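Local coordinates for glycoside transferase (PDB 6R2M), which probably acts as an extracellular glycoside hydrolase on exopolysaccharide, with transferase activity also possible, at residues F104-T107 and E108-Q112; E115-F119 and P120-K124. All coordinates share one frame; numbering follows the deposited sequence.

Contact 1 (F104-T107 and E108-Q112); sequences FRIT and EALYQ
F104 accepts the backbone N-H of E108 on its carbonyl, E108 N to F104 O 2.9 Å, the first of four successive i to i+4 bonds in the middle of the alpha-helix 100-116. CB and CG of E108 lie beside that same oxygen, while the F104 ring leads off to the helix 165-170. R105 O takes A109 N. The long R105 side chain runs away toward the helix 50-62 and pairs with D102, whereas the small A109 fits close against M57 of that helix. At I106, CG2 stands anti to the backbone N and meets CD1 of L110 at 4.1 Å; the two branched side chains lie side by side and point the same way, forming an apolar strip one turn long. T107 places its hydroxyl between its own backbone N and carbonyl carbon (chi1 57°), so that in this buried setting OG1 can turn back to D103 O. Water 1 donates to T107 OG1 at 3.0 Å and to E108 OE2 at 2.6 Å, bridging hydroxyl and carboxylate, while E108 OE1 is held by Q166. The same water lies in the plane of the Y111 ring, at its edge, and Y111 CD2 rests 3.1 Å from T107 O.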
ATOM      1  N   PHE A 104      -0.293   8.852   0.678  1.00  7.90           N
ATOM      2  CA  PHE A 104      -1.703   8.459   0.731  1.00  6.11           C
ATOM      3  C   PHE A 104      -1.956   7.499   1.884  1.00  8.13           C
ATOM      4  O   PHE A 104      -2.936   7.635   2.626  1.00  6.01           O
ATOM      5  CB  PHE A 104      -2.119   7.791  -0.587  1.00  6.29           C
ATOM      6  CG  PHE A 104      -2.201   8.716  -1.771  1.00  5.95           C
ATOM      7  CD1 PHE A 104      -2.433  10.081  -1.623  1.00  5.29           C
ATOM      8  CD2 PHE A 104      -2.042   8.190  -3.051  1.00  6.63           C
ATOM      9  CE1 PHE A 104      -2.509  10.903  -2.742  1.00  8.28           C
ATOM     10  CE2 PHE A 104      -2.116   8.994  -4.161  1.00  9.24           C
ATOM     11  CZ  PHE A 104      -2.356  10.363  -4.005  1.00  7.24           C
ATOM     12  N   ARG A 105      -1.086   6.507   2.039  1.00  7.37           N
ATOM     13  CA  ARG A 105      -1.272   5.517   3.095  1.00  4.71           C
ATOM     14  C   ARG A 105      -1.167   6.160   4.472  1.00  6.34           C
ATOM     15  O   ARG A 105      -1.990   5.899   5.349  1.00  6.91           O
ATOM     16  CB  ARG A 105      -0.243   4.397   2.953  1.00  5.39           C
ATOM     17  CG  ARG A 105      -0.475   3.296   3.977  1.00  8.03           C
ATOM     18  CD  ARG A 105       0.609   2.233   3.896  1.00  8.01           C
ATOM     19  NE  ARG A 105       0.650   1.606   2.573  1.00  8.72           N
ATOM     20  CZ  ARG A 105       1.571   1.851   1.650  1.00  7.53           C
ATOM     21  NH1 ARG A 105       2.542   2.741   1.861  1.00  8.62           N
ATOM     22  NH2 ARG A 105       1.519   1.205   0.493  1.00 10.29           N
ATOM     23  N   ILE A 106      -0.172   7.025   4.669  1.00  5.88           N
ATOM     24  CA  ILE A 106       0.048   7.628   5.979  1.00  5.39           C
ATOM     25  C   ILE A 106      -1.096   8.573   6.327  1.00  4.37           C
ATOM     26  O   ILE A 106      -1.601   8.563   7.455  1.00  7.37           O
ATOM     27  CB  ILE A 106       1.415   8.338   6.001  1.00  7.78           C
ATOM     28  CG1 ILE A 106       2.522   7.277   6.126  1.00  6.53           C
ATOM     29  CG2 ILE A 106       1.517   9.329   7.162  1.00  9.36           C
ATOM     30  CD1 ILE A 106       3.929   7.760   5.748  1.00  5.38           C
ATOM     31  N   THR A 107      -1.506   9.422   5.373  1.00  6.22           N
ATOM     32  CA  THR A 107      -2.576  10.364   5.671  1.00  7.41           C
ATOM     33  C   THR A 107      -3.890   9.639   5.897  1.00  7.50           C
ATOM     34  O   THR A 107      -4.650  10.017   6.789  1.00  8.27           O
ATOM     35  CB  THR A 107      -2.730  11.410   4.565  1.00  8.23           C
ATOM     36  OG1 THR A 107      -2.970  10.775   3.297  1.00  8.32           O
ATOM     37  CG2 THR A 107      -1.478  12.260   4.484  1.00 12.12           C
ATOM     38  N   GLU A 108      -4.151   8.558   5.145  1.00  8.12           N
ATOM     39  CA  GLU A 108      -5.338   7.755   5.417  1.00  8.65           C
ATOM     40  C   GLU A 108      -5.307   7.193   6.832  1.00  9.98           C
ATOM     41  O   GLU A 108      -6.313   7.228   7.541  1.00  7.93           O
ATOM     42  CB  GLU A 108      -5.463   6.620   4.402  1.00 11.37           C
ATOM     43  CG  GLU A 108      -6.135   7.059   3.117  1.00 14.88           C
ATOM     44  CD  GLU A 108      -7.574   7.489   3.353  1.00 22.72           C
ATOM     45  OE1 GLU A 108      -8.398   6.630   3.727  1.00 30.59           O
ATOM     46  OE2 GLU A 108      -7.876   8.683   3.182  1.00 19.83           O
ATOM     47  N   ALA A 109      -4.151   6.702   7.270  1.00  6.85           N
ATOM     48  CA  ALA A 109      -4.043   6.157   8.613  1.00  5.73           C
ATOM     49  C   ALA A 109      -4.288   7.235   9.660  1.00  7.31           C
ATOM     50  O   ALA A 109      -4.973   6.998  10.661  1.00  9.53           O
ATOM     51  CB  ALA A 109      -2.672   5.506   8.787  1.00  9.41           C
ATOM     52  N   LEU A 110      -3.770   8.443   9.421  1.00  5.43           N
ATOM     53  CA  LEU A 110      -3.981   9.546  10.347  1.00  5.27           C
ATOM     54  C   LEU A 110      -5.445   9.945  10.433  1.00  7.87           C
ATOM     55  O   LEU A 110      -5.945  10.238  11.528  1.00  6.40           O
ATOM     56  CB  LEU A 110      -3.133  10.741   9.926  1.00  4.69           C
ATOM     57  CG  LEU A 110      -1.632  10.619  10.241  1.00  6.31           C
ATOM     58  CD1 LEU A 110      -0.906  11.687   9.471  1.00  9.67           C
ATOM     59  CD2 LEU A 110      -1.342  10.755  11.729  1.00  6.96           C
ATOM     60  N   TYR A 111      -6.139   9.998   9.293  1.00  7.29           N
ATOM     61  CA  TYR A 111      -7.562  10.326   9.326  1.00  9.11           C
ATOM     62  C   TYR A 111      -8.332   9.286  10.127  1.00  7.61           C
ATOM     63  O   TYR A 111      -9.185   9.628  10.957  1.00 10.08           O
ATOM     64  CB  TYR A 111      -8.121  10.420   7.906  1.00  6.85           C
ATOM     65  CG  TYR A 111      -7.778  11.688   7.163  1.00  7.48           C
ATOM     66  CD1 TYR A 111      -8.063  12.938   7.693  1.00 11.17           C
ATOM     67  CD2 TYR A 111      -7.184  11.624   5.919  1.00  6.73           C
ATOM     68  CE1 TYR A 111      -7.759  14.085   6.996  1.00  7.46           C
ATOM     69  CE2 TYR A 111      -6.868  12.765   5.215  1.00  9.83           C
ATOM     70  CZ  TYR A 111      -7.165  13.987   5.760  1.00  9.09           C
ATOM     71  OH  TYR A 111      -6.857  15.126   5.050  1.00  9.87           O
ATOM     72  N   GLN A 112      -8.053   8.006   9.881  1.00  9.43           N
ATOM     73  CA  GLN A 112      -8.748   6.940  10.598  1.00 10.67           C
ATOM     74  C   GLN A 112      -8.416   6.970  12.082  1.00  6.43           C
ATOM     75  O   GLN A 112      -9.301   6.789  12.921  1.00  8.58           O
ATOM     76  CB  GLN A 112      -8.388   5.577  10.003  1.00 14.00           C
ATOM     77  CG  GLN A 112      -8.852   5.386   8.573  1.00 17.84           C
ATOM     78  CD  GLN A 112     -10.359   5.489   8.447  1.00 25.39           C
ATOM     79  OE1 GLN A 112     -10.881   6.182   7.568  1.00 32.19           O
ATOM     80  NE2 GLN A 112     -11.067   4.809   9.334  1.00 19.16           N
TER
HETATM   81  O   HOH W   1      -5.958  10.395   2.852  1.00 18.20           O

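Contact 2 (E115-F119 and P120-K124)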
ATOM      1  N   GLU A 115     -10.266   9.576  14.234  1.00  8.84           N
ATOM      2  CA  GLU A 115     -11.576   9.134  14.694  1.00  9.86           C
ATOM      3  C   GLU A 115     -11.436   8.033  15.737  1.00  7.98           C
ATOM      4  O   GLU A 115     -11.977   8.139  16.842  1.00 11.32           O
ATOM      5  CB  GLU A 115     -12.415   8.654  13.510  1.00 12.21           C
ATOM      6  CG  GLU A 115     -12.658   9.731  12.474  1.00 11.53           C
ATOM      7  CD  GLU A 115     -13.317   9.187  11.221  1.00 21.43           C
ATOM      8  OE1 GLU A 115     -13.416   7.947  11.073  1.00 19.99           O
ATOM      9  OE2 GLU A 115     -13.733  10.001  10.374  1.00 21.00           O
ATOM     10  N   LYS A 116     -10.659   6.998  15.413  1.00  8.43           N
ATOM     11  CA  LYS A 116     -10.532   5.841  16.299  1.00 10.53           C
ATOM     12  C   LYS A 116     -10.054   6.248  17.688  1.00 11.60           C
ATOM     13  O   LYS A 116     -10.527   5.711  18.700  1.00 11.09           O
ATOM     14  CB  LYS A 116      -9.572   4.823  15.673  1.00  7.95           C
ATOM     15  CG  LYS A 116      -9.389   3.529  16.475  1.00  9.25           C
ATOM     16  CD  LYS A 116     -10.667   2.706  16.458  1.00 11.50           C
ATOM     17  CE  LYS A 116     -10.359   1.255  16.855  1.00 12.62           C
ATOM     18  NZ  LYS A 116     -11.603   0.426  16.853  1.00 12.83           N
ATOM     19  N   PHE A 117      -9.114   7.194  17.757  1.00  7.76           N
ATOM     20  CA  PHE A 117      -8.471   7.595  19.001  1.00  8.61           C
ATOM     21  C   PHE A 117      -8.947   8.950  19.515  1.00  9.90           C
ATOM     22  O   PHE A 117      -8.330   9.489  20.440  1.00 12.49           O
ATOM     23  CB  PHE A 117      -6.955   7.618  18.816  1.00  8.92           C
ATOM     24  CG  PHE A 117      -6.381   6.304  18.368  1.00  7.31           C
ATOM     25  CD1 PHE A 117      -6.859   5.103  18.895  1.00  7.39           C
ATOM     26  CD2 PHE A 117      -5.357   6.265  17.435  1.00  9.05           C
ATOM     27  CE1 PHE A 117      -6.327   3.890  18.496  1.00  9.55           C
ATOM     28  CE2 PHE A 117      -4.819   5.064  17.029  1.00  6.24           C
ATOM     29  CZ  PHE A 117      -5.312   3.867  17.554  1.00  7.79           C
ATOM     30  N   SER A 118     -10.001   9.516  18.924  1.00  8.94           N
ATOM     31  CA  SER A 118     -10.585  10.797  19.346  1.00 11.96           C
ATOM     32  C   SER A 118      -9.506  11.866  19.540  1.00 10.16           C
ATOM     33  O   SER A 118      -9.349  12.455  20.612  1.00 13.57           O
ATOM     34  CB  SER A 118     -11.411  10.612  20.619  1.00 13.18           C
ATOM     35  OG  SER A 118     -12.527   9.769  20.366  1.00 17.24           O
ATOM     36  N   PHE A 119      -8.769  12.117  18.462  1.00 12.12           N
ATOM     37  CA  PHE A 119      -7.577  12.960  18.513  1.00 10.08           C
ATOM     38  C   PHE A 119      -7.555  13.824  17.261  1.00 10.10           C
ATOM     39  O   PHE A 119      -6.946  13.464  16.244  1.00  9.77           O
ATOM     40  CB  PHE A 119      -6.312  12.108  18.636  1.00  9.06           C
ATOM     41  CG  PHE A 119      -5.143  12.830  19.246  1.00  9.38           C
ATOM     42  CD1 PHE A 119      -5.192  13.272  20.552  1.00 11.26           C
ATOM     43  CD2 PHE A 119      -3.982  13.025  18.522  1.00 12.18           C
ATOM     44  CE1 PHE A 119      -4.111  13.912  21.121  1.00 16.33           C
ATOM     45  CE2 PHE A 119      -2.890  13.667  19.089  1.00 13.57           C
ATOM     46  CZ  PHE A 119      -2.960  14.118  20.387  1.00 18.43           C
ATOM     47  N   PRO A 120      -8.217  14.984  17.300  1.00  7.58           N
ATOM     48  CA  PRO A 120      -8.359  15.790  16.076  1.00  9.35           C
ATOM     49  C   PRO A 120      -7.045  16.221  15.457  1.00 10.77           C
ATOM     50  O   PRO A 120      -6.996  16.456  14.241  1.00 11.42           O
ATOM     51  CB  PRO A 120      -9.173  17.003  16.551  1.00 14.29           C
ATOM     52  CG  PRO A 120      -9.954  16.496  17.716  1.00 12.46           C
ATOM     53  CD  PRO A 120      -9.037  15.507  18.409  1.00 10.07           C
ATOM     54  N   SER A 121      -5.968  16.346  16.231  1.00 10.00           N
ATOM     55  CA  SER A 121      -4.743  16.846  15.614  1.00 10.76           C
ATOM     56  C   SER A 121      -4.175  15.880  14.574  1.00  9.54           C
ATOM     57  O   SER A 121      -3.469  16.324  13.663  1.00 10.30           O
ATOM     58  CB  SER A 121      -3.693  17.194  16.673  1.00 17.76           C
ATOM     59  OG  SER A 121      -3.295  16.069  17.422  1.00 19.15           O
ATOM     60  N   TYR A 122      -4.490  14.582  14.649  1.00  9.16           N
ATOM     61  CA  TYR A 122      -4.088  13.691  13.559  1.00  7.54           C
ATOM     62  C   TYR A 122      -4.773  14.090  12.253  1.00  7.33           C
ATOM     63  O   TYR A 122      -4.184  14.008  11.171  1.00  7.60           O
ATOM     64  CB  TYR A 122      -4.431  12.232  13.893  1.00  5.06           C
ATOM     65  CG  TYR A 122      -3.607  11.585  14.988  1.00  6.05           C
ATOM     66  CD1 TYR A 122      -2.323  12.024  15.301  1.00 10.67           C
ATOM     67  CD2 TYR A 122      -4.123  10.512  15.700  1.00  8.25           C
ATOM     68  CE1 TYR A 122      -1.581  11.402  16.307  1.00  8.10           C
ATOM     69  CE2 TYR A 122      -3.400   9.892  16.688  1.00  6.83           C
ATOM     70  CZ  TYR A 122      -2.135  10.333  16.989  1.00  9.29           C
ATOM     71  OH  TYR A 122      -1.442   9.705  17.993  1.00  8.98           O
ATOM     72  N   LYS A 123      -6.019  14.520  12.335  1.00  7.15           N
ATOM     73  CA  LYS A 123      -6.752  14.887  11.104  1.00  9.05           C
ATOM     74  C   LYS A 123      -6.131  16.149  10.511  1.00  9.71           C
ATOM     75  O   LYS A 123      -6.007  16.219   9.340  1.00  8.67           O
ATOM     76  CB  LYS A 123      -8.222  15.190  11.426  1.00  9.79           C
ATOM     77  CG  LYS A 123      -9.088  15.686  10.272  1.00 19.08           C
ATOM     78  CD  LYS A 123     -10.526  15.604  10.645  1.00 24.62           C
ATOM     79  CE  LYS A 123     -11.478  15.463   9.476  1.00 22.23           C
ATOM     80  NZ  LYS A 123     -11.461  16.748   8.743  1.00 31.59           N
ATOM     81  N   LYS A 124      -5.797  17.101  11.375  1.00  9.92           N
ATOM     82  CA  LYS A 124      -5.231  18.342  10.857  1.00 10.02           C
ATOM     83  C   LYS A 124      -3.836  18.121  10.297  1.00  9.21           C
ATOM     84  O   LYS A 124      -3.451  18.776   9.317  1.00  9.95           O
ATOM     85  CB  LYS A 124      -5.207  19.425  11.941  1.00 11.62           C
ATOM     86  CG  LYS A 124      -6.537  19.632  12.654  1.00 15.43           C
ATOM     87  CD  LYS A 124      -7.714  19.696  11.700  1.00 20.58           C
ATOM     88  CE  LYS A 124      -9.036  19.888  12.460  1.00 20.57           C
ATOM     89  NZ  LYS A 124     -10.173  20.229  11.539  1.00 11.66           N
TER
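F119 and Y122 form a T-shaped pair: the edge of the F119 ring meets one face of Y122, with centroids 4.7 Å apart and planes at 62°. CD2 of F119 sits over the centre of the tyrosine ring, 3.6 Å from Y122 CZ. At the rim of Y122, its CE2 meets CD2 of F117 edge to edge, at 4.2 Å, and one face of the F117 ring carries CB of K116. S121 OG approaches the F119 ring obliquely, 3.0 Å from F119 CE2. These rings gather where the chain turns between two helices. Helix 100-116 ends in a Schellman motif, with S118 as the C-prime residue at positive phi; S118 N bonds to E115 O and F119 N to S114 O. P120 lies in the region that becomes helix 120-136, a place that suits proline because its nitrogen has no hydrogen to donate. Y122 N reaches back to F119 O at 3.1 Å, from above the carbonyl plane. F119 holds CG anti to its backbone nitrogen (chi1 -156°), which swings the ring across Y122. The buried Y122 also packs against L110 and A113 of helix 100-116, meets F69 edge-to-face and directs its hydroxyl to Q70 OE1.

How the contacts relate
Contact 1 lies in the mainly buried middle of helix 100-116, whereas contact 2 takes in that helix's last residues, the turn after it and the start of helix 120-136, nearer the surface and only partly buried. The regular backbone bonding of 104-112 is interrupted in 115-124 by a helix end before it resumes in the next helix. Contact 1 mixes aliphatic and aromatic side chains with a threonine and a partly exposed glutamate joined by water; contact 2 rests mostly on ring-to-ring packing beside exposed serine and proline. The two meet where L110 O lies 3.4 Å from Y122 CB, and Y111 of contact 1 also reaches D127, so both join helix 100-116 to helix 120-136.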